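Long-range contacts in NigD-like protein (Bacteroides vulgatus ATCC 8482, PDB 3K6O), which is of unknown function but pairs an N-terminal OB domain with a C-terminal beta sandwich, and is probably a secreted or lipid-anchored protein of the NigD-like family: residues 88-93 and 136-141; 151-156 and 188-193; 42-47 and 74-79; 14-19 and 61-66. All blocks are in the same frame, centred on the assembly; numbering follows the deposited sequence.

Contact 1 (88-93 and 136-141)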
loop_
_atom_site.group_PDB
_atom_site.type_symbol
_atom_site.label_atom_id
_atom_site.label_comp_id
_atom_site.label_asym_id
_atom_site.label_seq_id
_atom_site.Cartn_x
_atom_site.Cartn_y
_atom_site.Cartn_z
ATOM N N GLN A 88 2.995 -5.387 -4.386
ATOM C CA GLN A 88 3.910 -6.518 -4.150
ATOM C C GLN A 88 3.230 -7.645 -3.400
ATOM O O GLN A 88 2.319 -7.424 -2.584
ATOM C CB GLN A 88 5.198 -6.095 -3.395
ATOM C CG GLN A 88 6.181 -5.386 -4.248
ATOM C CD GLN A 88 7.499 -5.060 -3.555
ATOM O OE1 GLN A 88 8.134 -5.910 -2.854
ATOM N NE2 GLN A 88 7.940 -3.842 -3.765
ATOM N N LYS A 89 3.666 -8.862 -3.693
ATOM C CA LYS A 89 3.191 -10.020 -2.969
ATOM C C LYS A 89 3.996 -10.165 -1.688
ATOM O O LYS A 89 5.169 -9.832 -1.656
ATOM C CB LYS A 89 3.441 -11.288 -3.782
ATOM C CG LYS A 89 2.581 -11.415 -5.034
ATOM C CD LYS A 89 3.332 -12.336 -6.050
ATOM C CE LYS A 89 2.587 -12.480 -7.370
ATOM N NZ LYS A 89 2.628 -11.206 -8.199
ATOM N N ILE A 90 3.370 -10.744 -0.672
ATOM C CA ILE A 90 4.101 -11.317 0.461
ATOM C C ILE A 90 5.018 -12.462 -0.023
ATOM O O ILE A 90 4.690 -13.213 -0.945
ATOM C CB ILE A 90 3.119 -11.761 1.554
ATOM C CG1 ILE A 90 2.471 -10.507 2.167
ATOM C CG2 ILE A 90 3.829 -12.669 2.641
ATOM C CD1 ILE A 90 1.356 -10.762 3.199
ATOM N N ILE A 91 6.194 -12.563 0.572
ATOM C CA ILE A 91 7.078 -13.692 0.310
ATOM C C ILE A 91 7.467 -14.406 1.609
ATOM O O ILE A 91 7.356 -13.866 2.706
ATOM C CB ILE A 91 8.371 -13.247 -0.431
ATOM C CG1 ILE A 91 9.183 -12.297 0.415
ATOM C CG2 ILE A 91 8.058 -12.595 -1.812
ATOM C CD1 ILE A 91 10.654 -12.030 -0.176
ATOM N N GLY A 92 8.009 -15.609 1.450
ATOM C CA GLY A 92 8.536 -16.401 2.561
ATOM C C GLY A 92 9.979 -16.043 2.823
ATOM O O GLY A 92 10.763 -15.908 1.887
ATOM N N LEU A 93 10.312 -15.807 4.088
ATOM C CA LEU A 93 11.679 -15.586 4.513
ATOM C C LEU A 93 12.186 -16.882 5.147
ATOM O O LEU A 93 11.615 -17.361 6.123
ATOM C CB LEU A 93 11.714 -14.432 5.532
ATOM C CG LEU A 93 12.991 -14.282 6.330
ATOM C CD1 LEU A 93 14.187 -14.032 5.381
ATOM C CD2 LEU A 93 12.892 -13.178 7.451
ATOM N N LEU A 136 7.685 -7.568 2.392
ATOM C CA LEU A 136 6.850 -7.954 3.535
ATOM C C LEU A 136 6.863 -9.461 3.583
ATOM O O LEU A 136 6.414 -10.126 2.644
ATOM C CB LEU A 136 5.411 -7.480 3.356
ATOM C CG LEU A 136 4.468 -7.653 4.558
ATOM C CD1 LEU A 136 4.969 -6.858 5.764
ATOM C CD2 LEU A 136 3.056 -7.250 4.177
ATOM N N VAL A 137 7.449 -10.008 4.645
ATOM C CA VAL A 137 7.766 -11.400 4.648
ATOM C C VAL A 137 7.090 -12.112 5.780
ATOM O O VAL A 137 6.833 -11.529 6.823
ATOM C CB VAL A 137 9.281 -11.570 4.752
ATOM C CG1 VAL A 137 9.992 -10.635 3.724
ATOM C CG2 VAL A 137 9.721 -11.302 6.182
ATOM N N VAL A 138 6.826 -13.393 5.577
ATOM C CA VAL A 138 6.557 -14.328 6.668
ATOM C C VAL A 138 7.839 -15.003 7.097
ATOM O O VAL A 138 8.497 -15.649 6.286
ATOM C CB VAL A 138 5.556 -15.406 6.235
ATOM C CG1 VAL A 138 5.208 -16.419 7.426
ATOM C CG2 VAL A 138 4.299 -14.743 5.652
ATOM N N ASN A 139 8.198 -14.851 8.364
ATOM C CA ASN A 139 9.448 -15.396 8.862
ATOM C C ASN A 139 9.259 -16.869 9.174
ATOM O O ASN A 139 8.609 -17.216 10.168
ATOM C CB ASN A 139 9.882 -14.645 10.123
ATOM C CG ASN A 139 11.331 -14.974 10.544
ATOM O OD1 ASN A 139 11.789 -16.052 10.251
ATOM N ND2 ASN A 139 12.024 -14.058 11.268
ATOM N N GLU A 140 9.833 -17.731 8.340
ATOM C CA GLU A 140 9.647 -19.159 8.468
ATOM C C GLU A 140 10.685 -19.811 9.391
ATOM O O GLU A 140 10.713 -21.045 9.496
ATOM C CB GLU A 140 9.657 -19.814 7.083
ATOM C CG GLU A 140 8.516 -19.290 6.168
ATOM C CD GLU A 140 8.629 -19.736 4.728
ATOM O OE1 GLU A 140 9.646 -20.329 4.395
ATOM O OE2 GLU A 140 7.692 -19.513 3.924
HETATM N N MSE A 141 11.516 -18.997 10.054
HETATM C CA MSE A 141 12.603 -19.477 10.905
HETATM C C MSE A 141 12.320 -19.456 12.437
HETATM O O MSE A 141 13.160 -19.912 13.229
HETATM C CB MSE A 141 13.867 -18.583 10.675
HETATM C CG MSE A 141 14.567 -18.814 9.332
HETATM SE SE MSE A 141 16.099 -17.682 9.114
HETATM C CE MSE A 141 15.142 -16.256 8.116
HETATM O O HOH W 1 7.365 -8.283 -0.583
#

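Contact 2 (151-156 and 188-193)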
loop_
_atom_site.group_PDB
_atom_site.type_symbol
_atom_site.label_atom_id
_atom_site.label_comp_id
_atom_site.label_asym_id
_atom_site.label_seq_id
_atom_site.Cartn_x
_atom_site.Cartn_y
_atom_site.Cartn_z
ATOM N N HIS A 151 1.720 -12.299 12.150
ATOM C CA HIS A 151 3.049 -11.753 12.319
ATOM C C HIS A 151 3.864 -11.736 11.004
ATOM O O HIS A 151 4.189 -12.789 10.434
ATOM C CB HIS A 151 3.790 -12.556 13.385
ATOM C CG HIS A 151 3.105 -12.562 14.710
ATOM N ND1 HIS A 151 3.515 -11.773 15.769
ATOM C CD2 HIS A 151 2.025 -13.256 15.153
ATOM C CE1 HIS A 151 2.728 -11.997 16.806
ATOM N NE2 HIS A 151 1.816 -12.888 16.462
ATOM N N LEU A 152 4.170 -10.525 10.544
ATOM C CA LEU A 152 4.900 -10.256 9.294
ATOM C C LEU A 152 6.075 -9.327 9.584
ATOM O O LEU A 152 6.105 -8.608 10.635
ATOM C CB LEU A 152 3.969 -9.590 8.266
ATOM C CG LEU A 152 2.744 -10.386 7.882
ATOM C CD1 LEU A 152 1.767 -9.581 6.977
ATOM C CD2 LEU A 152 3.086 -11.761 7.297
ATOM N N GLU A 153 7.032 -9.284 8.652
ATOM C CA GLU A 153 8.155 -8.374 8.833
ATOM C C GLU A 153 8.420 -7.624 7.570
ATOM O O GLU A 153 8.340 -8.177 6.483
ATOM C CB GLU A 153 9.419 -9.122 9.292
ATOM C CG GLU A 153 9.200 -10.151 10.416
ATOM C CD GLU A 153 10.513 -10.785 10.913
ATOM O OE1 GLU A 153 11.588 -10.373 10.399
ATOM O OE2 GLU A 153 10.451 -11.693 11.787
ATOM N N LEU A 154 8.731 -6.349 7.712
ATOM C CA LEU A 154 9.165 -5.558 6.585
ATOM C C LEU A 154 10.684 -5.607 6.568
ATOM O O LEU A 154 11.313 -5.346 7.576
ATOM C CB LEU A 154 8.738 -4.100 6.700
ATOM C CG LEU A 154 7.411 -3.563 6.180
ATOM C CD1 LEU A 154 7.458 -2.040 6.471
ATOM C CD2 LEU A 154 7.151 -3.864 4.701
ATOM N N ARG A 155 11.245 -5.935 5.416
ATOM C CA ARG A 155 12.667 -6.104 5.247
ATOM C C ARG A 155 13.127 -5.177 4.117
ATOM O O ARG A 155 12.657 -5.305 2.983
ATOM C CB ARG A 155 12.956 -7.574 4.920
ATOM C CG ARG A 155 12.561 -8.550 6.027
ATOM C CD ARG A 155 13.375 -8.237 7.291
ATOM N NE ARG A 155 13.358 -9.303 8.309
ATOM C CZ ARG A 155 14.327 -10.186 8.530
ATOM N NH1 ARG A 155 15.452 -10.202 7.820
ATOM N NH2 ARG A 155 14.190 -11.034 9.527
ATOM N N TYR A 156 14.040 -4.259 4.429
ATOM C CA TYR A 156 14.604 -3.343 3.434
ATOM C C TYR A 156 16.018 -3.763 3.036
ATOM O O TYR A 156 16.826 -4.155 3.879
ATOM C CB TYR A 156 14.639 -1.905 3.985
ATOM C CG TYR A 156 15.247 -0.859 3.053
ATOM C CD1 TYR A 156 14.652 -0.547 1.855
ATOM C CD2 TYR A 156 16.437 -0.192 3.385
ATOM C CE1 TYR A 156 15.171 0.428 1.022
ATOM C CE2 TYR A 156 16.978 0.761 2.549
ATOM C CZ TYR A 156 16.327 1.068 1.369
ATOM O OH TYR A 156 16.840 1.988 0.513
ATOM N N LYS A 188 0.698 -7.720 13.197
ATOM C CA LYS A 188 1.896 -7.132 13.798
ATOM C C LYS A 188 3.000 -7.139 12.754
ATOM O O LYS A 188 3.254 -8.174 12.126
ATOM C CB LYS A 188 2.310 -7.934 15.011
ATOM C CG LYS A 188 1.280 -7.930 16.134
ATOM C CD LYS A 188 1.801 -8.571 17.429
ATOM C CE LYS A 188 0.777 -8.429 18.599
ATOM N NZ LYS A 188 1.223 -9.138 19.851
ATOM N N VAL A 189 3.618 -5.984 12.541
ATOM C CA VAL A 189 4.621 -5.806 11.524
ATOM C C VAL A 189 5.954 -5.297 12.114
ATOM O O VAL A 189 6.005 -4.209 12.685
ATOM C CB VAL A 189 4.163 -4.827 10.424
ATOM C CG1 VAL A 189 5.272 -4.676 9.323
ATOM C CG2 VAL A 189 2.820 -5.296 9.810
ATOM N N LEU A 190 7.009 -6.098 11.981
ATOM C CA LEU A 190 8.319 -5.744 12.514
ATOM C C LEU A 190 9.100 -4.893 11.520
ATOM O O LEU A 190 9.164 -5.211 10.320
ATOM C CB LEU A 190 9.159 -6.993 12.851
ATOM C CG LEU A 190 8.940 -7.668 14.210
ATOM C CD1 LEU A 190 9.549 -9.073 14.220
ATOM C CD2 LEU A 190 9.518 -6.837 15.398
ATOM N N VAL A 191 9.719 -3.843 12.040
ATOM C CA VAL A 191 10.471 -2.888 11.245
ATOM C C VAL A 191 11.799 -2.591 11.913
ATOM O O VAL A 191 11.871 -2.416 13.159
ATOM C CB VAL A 191 9.681 -1.569 11.082
ATOM C CG1 VAL A 191 10.544 -0.440 10.402
ATOM C CG2 VAL A 191 8.394 -1.858 10.299
ATOM N N ASN A 192 12.833 -2.505 11.089
ATOM C CA ASN A 192 14.130 -2.061 11.539
ATOM C C ASN A 192 14.261 -0.593 11.122
ATOM O O ASN A 192 14.478 -0.289 9.949
ATOM C CB ASN A 192 15.209 -2.933 10.924
ATOM C CG ASN A 192 16.582 -2.679 11.521
ATOM O OD1 ASN A 192 16.734 -1.955 12.505
ATOM N ND2 ASN A 192 17.588 -3.255 10.906
ATOM N N PRO A 193 14.091 0.331 12.075
ATOM C CA PRO A 193 13.964 1.752 11.740
ATOM C C PRO A 193 15.291 2.488 11.701
ATOM O O PRO A 193 16.173 2.135 12.440
ATOM C CB PRO A 193 13.083 2.272 12.870
ATOM C CG PRO A 193 13.512 1.444 14.058
ATOM C CD PRO A 193 13.943 0.097 13.525
HETATM O O HOH W 2 12.398 -2.910 8.271
#

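Contact 3 (42-47 and 74-79). With SO4 (sulfate ion), chain G.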
loop_
_atom_site.group_PDB
_atom_site.type_symbol
_atom_site.label_atom_id
_atom_site.label_comp_id
_atom_site.label_asym_id
_atom_site.label_seq_id
_atom_site.Cartn_x
_atom_site.Cartn_y
_atom_site.Cartn_z
ATOM N N TRP A 42 -17.166 6.352 -10.309
ATOM C CA TRP A 42 -17.194 6.494 -11.728
ATOM C C TRP A 42 -16.524 7.792 -12.205
ATOM O O TRP A 42 -16.892 8.911 -11.760
ATOM C CB TRP A 42 -18.634 6.448 -12.241
ATOM C CG TRP A 42 -18.680 6.388 -13.735
ATOM C CD1 TRP A 42 -18.998 7.393 -14.590
ATOM C CD2 TRP A 42 -18.343 5.255 -14.551
ATOM N NE1 TRP A 42 -18.905 6.957 -15.890
ATOM C CE2 TRP A 42 -18.504 5.647 -15.894
ATOM C CE3 TRP A 42 -17.927 3.941 -14.266
ATOM C CZ2 TRP A 42 -18.248 4.782 -16.965
ATOM C CZ3 TRP A 42 -17.668 3.073 -15.329
ATOM C CH2 TRP A 42 -17.835 3.497 -16.659
ATOM N N VAL A 43 -15.588 7.662 -13.143
ATOM C CA VAL A 43 -14.853 8.827 -13.662
ATOM C C VAL A 43 -15.626 9.543 -14.771
ATOM O O VAL A 43 -15.765 9.012 -15.877
ATOM C CB VAL A 43 -13.441 8.440 -14.179
ATOM C CG1 VAL A 43 -12.673 9.703 -14.644
ATOM C CG2 VAL A 43 -12.632 7.669 -13.097
ATOM N N VAL A 44 -16.140 10.743 -14.485
ATOM C CA VAL A 44 -16.879 11.502 -15.484
ATOM C C VAL A 44 -16.048 12.667 -16.031
ATOM O O VAL A 44 -16.384 13.189 -17.061
ATOM C CB VAL A 44 -18.250 12.049 -14.957
ATOM C CG1 VAL A 44 -19.174 10.897 -14.592
ATOM C CG2 VAL A 44 -18.053 12.984 -13.721
ATOM N N GLN A 45 -14.993 13.078 -15.325
ATOM C CA GLN A 45 -14.031 14.044 -15.837
ATOM C C GLN A 45 -12.632 13.566 -15.454
ATOM O O GLN A 45 -12.439 12.968 -14.394
ATOM C CB GLN A 45 -14.296 15.430 -15.244
ATOM C CG GLN A 45 -15.659 16.075 -15.668
ATOM C CD GLN A 45 -16.003 17.335 -14.916
ATOM O OE1 GLN A 45 -15.213 17.822 -14.108
ATOM N NE2 GLN A 45 -17.214 17.875 -15.162
ATOM N N HIS A 46 -11.662 13.839 -16.315
ATOM C CA HIS A 46 -10.264 13.521 -16.032
ATOM C C HIS A 46 -9.351 14.607 -16.601
ATOM O O HIS A 46 -9.614 15.153 -17.667
ATOM C CB HIS A 46 -9.903 12.158 -16.614
ATOM C CG HIS A 46 -9.925 12.129 -18.098
ATOM N ND1 HIS A 46 -8.791 11.942 -18.853
ATOM C CD2 HIS A 46 -10.938 12.333 -18.977
ATOM C CE1 HIS A 46 -9.109 11.999 -20.135
ATOM N NE2 HIS A 46 -10.401 12.258 -20.235
ATOM N N ILE A 47 -8.293 14.934 -15.863
ATOM C CA ILE A 47 -7.311 15.943 -16.264
ATOM C C ILE A 47 -6.031 15.222 -16.727
ATOM O O ILE A 47 -5.205 15.786 -17.444
ATOM C CB ILE A 47 -6.987 16.864 -15.061
ATOM C CG1 ILE A 47 -8.251 17.579 -14.579
ATOM C CG2 ILE A 47 -5.853 17.858 -15.370
ATOM C CD1 ILE A 47 -8.966 18.400 -15.636
ATOM N N ALA A 74 -20.900 4.791 -6.079
ATOM C CA ALA A 74 -21.277 5.692 -5.012
ATOM C C ALA A 74 -21.234 7.148 -5.464
ATOM O O ALA A 74 -22.113 7.927 -5.096
ATOM C CB ALA A 74 -20.340 5.487 -3.799
ATOM N N TYR A 75 -20.179 7.512 -6.207
ATOM C CA TYR A 75 -19.954 8.873 -6.669
ATOM C C TYR A 75 -19.412 8.927 -8.093
ATOM O O TYR A 75 -18.724 8.015 -8.543
ATOM C CB TYR A 75 -18.945 9.589 -5.776
ATOM C CG TYR A 75 -19.370 9.725 -4.341
ATOM C CD1 TYR A 75 -20.169 10.789 -3.928
ATOM C CD2 TYR A 75 -18.943 8.812 -3.392
ATOM C CE1 TYR A 75 -20.560 10.914 -2.618
ATOM C CE2 TYR A 75 -19.325 8.931 -2.083
ATOM C CZ TYR A 75 -20.127 9.986 -1.699
ATOM O OH TYR A 75 -20.499 10.090 -0.389
ATOM N N ASN A 76 -19.728 10.021 -8.768
ATOM C CA ASN A 76 -19.120 10.409 -10.026
ATOM C C ASN A 76 -18.052 11.413 -9.672
ATOM O O ASN A 76 -18.327 12.355 -8.925
ATOM C CB ASN A 76 -20.129 11.059 -10.961
ATOM C CG ASN A 76 -21.203 10.109 -11.410
ATOM O OD1 ASN A 76 -20.971 8.888 -11.530
ATOM N ND2 ASN A 76 -22.393 10.663 -11.699
ATOM N N ILE A 77 -16.838 11.207 -10.186
ATOM C CA ILE A 77 -15.703 12.043 -9.813
ATOM C C ILE A 77 -14.978 12.668 -10.995
ATOM O O ILE A 77 -15.137 12.240 -12.142
ATOM C CB ILE A 77 -14.655 11.248 -8.947
ATOM C CG1 ILE A 77 -13.951 10.158 -9.778
ATOM C CG2 ILE A 77 -15.338 10.603 -7.754
ATOM C CD1 ILE A 77 -12.563 9.732 -9.275
ATOM N N ARG A 78 -14.184 13.697 -10.690
ATOM C CA ARG A 78 -13.151 14.171 -11.579
ATOM C C ARG A 78 -11.835 13.592 -11.063
ATOM O O ARG A 78 -11.497 13.739 -9.875
ATOM C CB ARG A 78 -13.064 15.711 -11.595
ATOM C CG ARG A 78 -11.912 16.221 -12.392
ATOM C CD ARG A 78 -11.968 17.683 -12.687
ATOM N NE ARG A 78 -12.087 18.505 -11.501
ATOM C CZ ARG A 78 -13.165 19.213 -11.162
ATOM N NH1 ARG A 78 -14.274 19.204 -11.899
ATOM N NH2 ARG A 78 -13.137 19.935 -10.057
ATOM N N LEU A 79 -11.094 12.958 -11.951
ATOM C CA LEU A 79 -9.777 12.439 -11.622
ATOM C C LEU A 79 -8.769 13.527 -11.973
ATOM O O LEU A 79 -8.476 13.722 -13.142
ATOM C CB LEU A 79 -9.500 11.157 -12.411
ATOM C CG LEU A 79 -8.123 10.526 -12.235
ATOM C CD1 LEU A 79 -7.863 10.127 -10.750
ATOM C CD2 LEU A 79 -7.969 9.329 -13.162
HETATM S S SO4 G . -11.589 13.109 -23.310
HETATM O O1 SO4 G . -12.852 12.718 -22.672
HETATM O O2 SO4 G . -10.498 12.263 -22.854
HETATM O O3 SO4 G . -11.699 12.911 -24.758
HETATM O O4 SO4 G . -11.293 14.496 -22.930
#

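Contact 4 (14-19 and 61-66)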
loop_
_atom_site.group_PDB
_atom_site.type_symbol
_atom_site.label_atom_id
_atom_site.label_comp_id
_atom_site.label_asym_id
_atom_site.label_seq_id
_atom_site.Cartn_x
_atom_site.Cartn_y
_atom_site.Cartn_z
ATOM N N THR A 14 -11.218 20.608 -0.441
ATOM C CA THR A 14 -12.050 20.470 -1.693
ATOM C C THR A 14 -11.673 19.297 -2.628
ATOM O O THR A 14 -12.404 18.996 -3.586
ATOM C CB THR A 14 -12.040 21.778 -2.521
ATOM O OG1 THR A 14 -12.855 21.608 -3.685
ATOM C CG2 THR A 14 -10.600 22.185 -2.942
ATOM N N VAL A 15 -10.528 18.669 -2.395
ATOM C CA VAL A 15 -10.125 17.488 -3.157
ATOM C C VAL A 15 -9.714 16.454 -2.139
ATOM O O VAL A 15 -9.311 16.803 -1.034
ATOM C CB VAL A 15 -8.906 17.739 -4.089
ATOM C CG1 VAL A 15 -9.232 18.764 -5.205
ATOM C CG2 VAL A 15 -7.678 18.164 -3.269
ATOM N N THR A 16 -9.821 15.187 -2.518
ATOM C CA THR A 16 -9.399 14.092 -1.679
ATOM C C THR A 16 -8.171 13.463 -2.280
ATOM O O THR A 16 -8.183 13.093 -3.441
ATOM C CB THR A 16 -10.482 13.029 -1.614
ATOM O OG1 THR A 16 -11.703 13.619 -1.129
ATOM C CG2 THR A 16 -10.043 11.851 -0.753
ATOM N N ILE A 17 -7.105 13.335 -1.487
ATOM C CA ILE A 17 -5.954 12.584 -1.898
ATOM C C ILE A 17 -6.024 11.211 -1.206
ATOM O O ILE A 17 -5.831 11.127 0.019
ATOM C CB ILE A 17 -4.625 13.294 -1.543
ATOM C CG1 ILE A 17 -4.597 14.738 -2.070
ATOM C CG2 ILE A 17 -3.446 12.497 -2.101
ATOM C CD1 ILE A 17 -4.852 14.877 -3.586
ATOM N N ALA A 18 -6.258 10.144 -1.978
ATOM C CA ALA A 18 -6.389 8.804 -1.389
ATOM C C ALA A 18 -6.032 7.672 -2.340
ATOM O O ALA A 18 -6.018 7.843 -3.562
ATOM C CB ALA A 18 -7.794 8.587 -0.807
HETATM N N MSE A 19 -5.759 6.508 -1.750
HETATM C CA MSE A 19 -5.516 5.292 -2.506
HETATM C C MSE A 19 -6.782 4.833 -3.223
HETATM O O MSE A 19 -7.914 5.141 -2.808
HETATM C CB MSE A 19 -5.060 4.170 -1.579
HETATM C CG MSE A 19 -3.776 4.452 -0.811
HETATM SE SE MSE A 19 -2.230 4.278 -1.960
HETATM C CE MSE A 19 -2.526 2.721 -2.883
ATOM N N GLY A 61 -4.245 8.825 -5.630
ATOM C CA GLY A 61 -4.923 9.735 -6.523
ATOM C C GLY A 61 -5.479 10.983 -5.893
ATOM O O GLY A 61 -5.559 11.091 -4.677
ATOM N N ASN A 62 -5.843 11.925 -6.769
ATOM C CA ASN A 62 -6.437 13.197 -6.427
ATOM C C ASN A 62 -7.835 13.285 -7.072
ATOM O O ASN A 62 -7.931 13.417 -8.274
ATOM C CB ASN A 62 -5.525 14.324 -6.951
ATOM C CG ASN A 62 -6.050 15.697 -6.654
ATOM O OD1 ASN A 62 -7.255 15.904 -6.478
ATOM N ND2 ASN A 62 -5.150 16.664 -6.614
ATOM N N TYR A 63 -8.887 13.218 -6.258
ATOM C CA TYR A 63 -10.277 13.166 -6.721
ATOM C C TYR A 63 -11.065 14.364 -6.253
ATOM O O TYR A 63 -10.808 14.903 -5.177
ATOM C CB TYR A 63 -10.974 11.882 -6.210
ATOM C CG TYR A 63 -10.043 10.701 -6.114
ATOM C CD1 TYR A 63 -9.460 10.165 -7.262
ATOM C CD2 TYR A 63 -9.716 10.145 -4.894
ATOM C CE1 TYR A 63 -8.568 9.097 -7.206
ATOM C CE2 TYR A 63 -8.806 9.048 -4.811
ATOM C CZ TYR A 63 -8.240 8.549 -5.983
ATOM O OH TYR A 63 -7.356 7.511 -5.954
ATOM N N SER A 64 -12.029 14.771 -7.084
ATOM C CA SER A 64 -13.083 15.686 -6.709
ATOM C C SER A 64 -14.402 14.962 -6.815
ATOM O O SER A 64 -14.775 14.458 -7.891
ATOM C CB SER A 64 -13.134 16.902 -7.642
ATOM O OG SER A 64 -11.966 17.699 -7.560
ATOM N N PHE A 65 -15.133 14.915 -5.721
ATOM C CA PHE A 65 -16.384 14.192 -5.716
ATOM C C PHE A 65 -17.461 15.138 -6.188
ATOM O O PHE A 65 -17.771 16.091 -5.498
ATOM C CB PHE A 65 -16.683 13.642 -4.314
ATOM C CG PHE A 65 -15.763 12.569 -3.903
ATOM C CD1 PHE A 65 -14.492 12.866 -3.459
ATOM C CD2 PHE A 65 -16.140 11.256 -3.975
ATOM C CE1 PHE A 65 -13.612 11.845 -3.091
ATOM C CE2 PHE A 65 -15.265 10.243 -3.608
ATOM C CZ PHE A 65 -14.013 10.542 -3.162
ATOM N N LEU A 66 -17.991 14.899 -7.383
ATOM C CA LEU A 66 -18.877 15.865 -8.021
ATOM C C LEU A 66 -20.357 15.676 -7.675
ATOM O O LEU A 66 -21.098 16.651 -7.576
ATOM C CB LEU A 66 -18.684 15.849 -9.528
ATOM C CG LEU A 66 -17.294 16.175 -10.078
ATOM C CD1 LEU A 66 -17.308 15.940 -11.568
ATOM C CD2 LEU A 66 -16.779 17.601 -9.739
HETATM O O HOH W 3 -14.190 16.571 -3.530
#

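Contact 1 (88-93 and 136-141)
Leu93 and Val137 meet on one side of a parallel strand pair, Leu93 CB lying 3.8 Å from Val137 CG2, and Ile91 CG1 rests against the other methyl, Val137 CG1. Leu93 CG stands anti to the backbone N (chi1 166°), which carries Leu93 CD2 to the amide of Asn139, 3.9 Å from its CG, while the CE methyl of Met141, a selenomethionine, comes across Leu93 at about a right angle. Ile90, just before the paired residues, brings CG2 to 3.7 Å from Val138 CG2. Four backbone bonds fix this register, Leu93 N to Val138 O and Glu140 N to Leu93 O both at 2.9 Å. Further back a water bridges Lys89 O and Leu136 N. Asn139 OD1 takes the N-H of Met141 (3.0 Å, 157°), closing an Asx turn, and its ND2 is bonded to Glu153. A leucine in place of Asn139 would probably leave the Met141 N-H and Glu153 OE2 without these partners and let the turn shift. Helix 98-101 covers the Leu93 side through Met98 and Ile101. The pairing joins strands 75-93 and 133-139 within the NigD-like C-terminal beta sandwich.

Contact 2 (151-156 and 188-193)
Leu152 and Leu190 carry the backbone pairing of 151-156 with 188-193, two parallel strands whose short axes approach to 4.5 Å at an angle of 28°. Leu152 N gives an almost straight bond to Lys188 O (3.0 Å, 178°), Leu190 N returns one to Leu152 O, and Leu154 N reaches Leu190 O at 2.9 Å. Past this point the strands part, and a water links Leu154 O to Asn192 N. This is a parallel step within the C-terminal beta sandwich: strand 149-157 has strand 133-139 on its other edge, and strand 186-191 pairs antiparallel with strand 199-204 on its far side. On the face of His151, Glu153 and Leu190, neighbouring side chains run alongside each other. The extended chain of Lys188 brings CD to 3.6 Å from His151 CE1, and both polar ends turn to Asp147, which accepts a hydrogen bond from His151 NE2 and forms a salt bridge with Lys188 NZ. Leu190 CD1 lies 3.7 Å from Glu153 OE2. The other carboxylate oxygen, Glu153 OE1, is gripped side-on by Arg155, with NE at 2.9 Å and NH2 at 2.8 Å, and lies in the guanidinium plane. On the buried face Leu154 divides its contacts, CG against Val189 CG1 and CD1 at 3.9 Å from Val191 CG2, with Met111 of strand 107-113 packed over all three residues.

Contact 3 (42-47 and 74-79)
Backbone bonds tie Trp42 and its successors to 75-79 in a parallel register that slips by one residue between Val43 and Gln45, a beta bulge. At the slip Ile77 O accepts two N-H groups, Val44 N at 3.0 Å and Gln45 N at 3.3 Å, the second in the carbonyl plane on a lone pair. Regular pairing frames it, Ile77 N reaching Trp42 O on one side and Leu79 N reaching Gln45 O on the other.

Among side-chain polar contacts, Arg78 NH1 donates to Gln45 OE1 at 2.8 Å, the amide and guanidinium planes only 18° apart. The arginine chain bends at chi3 (56°), which brings NH1 to the amide oxygen; its NE binds Asn80. His46 NE2 donates at 2.6 Å to O2 of a sulfate, probably from the crystallisation liquor, which Arg51 also binds.

Among van der Waals contacts, Val43 CG1 is 4.1 Å from Leu79 CB, and Val44 CG1 crosses Asn76 CB at about a right angle, 3.8 Å away. Asn76 OD1 lies 3.5 Å from Trp42 CB, with ring and amide planes 71° apart, and Asn76 ND2 turns to Glu67 and Glu70.

Within the OB domain, strand 75-93 is flanked here by strands 40-43 and 45-46 along one edge and by strand 58-66 along the other.

Contact 4 (14-19 and 61-66)
Ala18 O is gripped by two donors, Gly61 N at 2.9 Å and the hydroxyl of Tyr63, OH, at 2.8 Å, which reach it from opposite faces of its carbonyl plane. The phenol gets there through a chi1 of -34°, off the staggered value, that lays its ring past Thr16 O and one face over the backbone of Gly61, where a side chain would collide with the hydroxyl. A phenylalanine in place of Tyr63 would probably leave Ala18 O with one donor fewer and let the ring shift. Three further backbone bonds join the antiparallel strands, among them the nearly straight Tyr63 N to Thr16 O (2.9 Å, 173°). These strands, 16-23 and 58-66, are consistent with the N-terminal OB domain, with strand 75-93 next to the second. On the other face Ile17 CD1 sits 3.4 Å from Asn62 CG. Val15 CB is 3.4 Å from Asn62 OD1, an oxygen satisfied by Asn80, which also binds Ser64 OG. Pro217 of helix 217-221 touches Ile17, while Leu220 touches Asn62. Toward the chain start Thr16 OG1 comes to the edge of the Phe65 ring, 3.3 Å from CE1, and a water joins Thr14 O to Phe65 N.

Strand 75-93 serves two contacts at its two ends: its start lies in contact 3 and its end in contact 1, whose centres are about 37 Å apart on opposite sides of the chain's centre. Contacts 3 and 4 adjoin through strands 58-66 and 75-93 in the OB domain, whereas contacts 1 and 2 adjoin through strands 133-139 and 149-157 in the beta sandwich. All four are partly buried. Contact 2 has no exposed touching residue, with charged groups on one face and aliphatic ones on the buried face; contact 3 has the most, and adds a bulge, an amide–guanidinium bond and a sulfate. Contact 4 alone is antiparallel, and the side-chain contacts of contact 1 are mostly aliphatic.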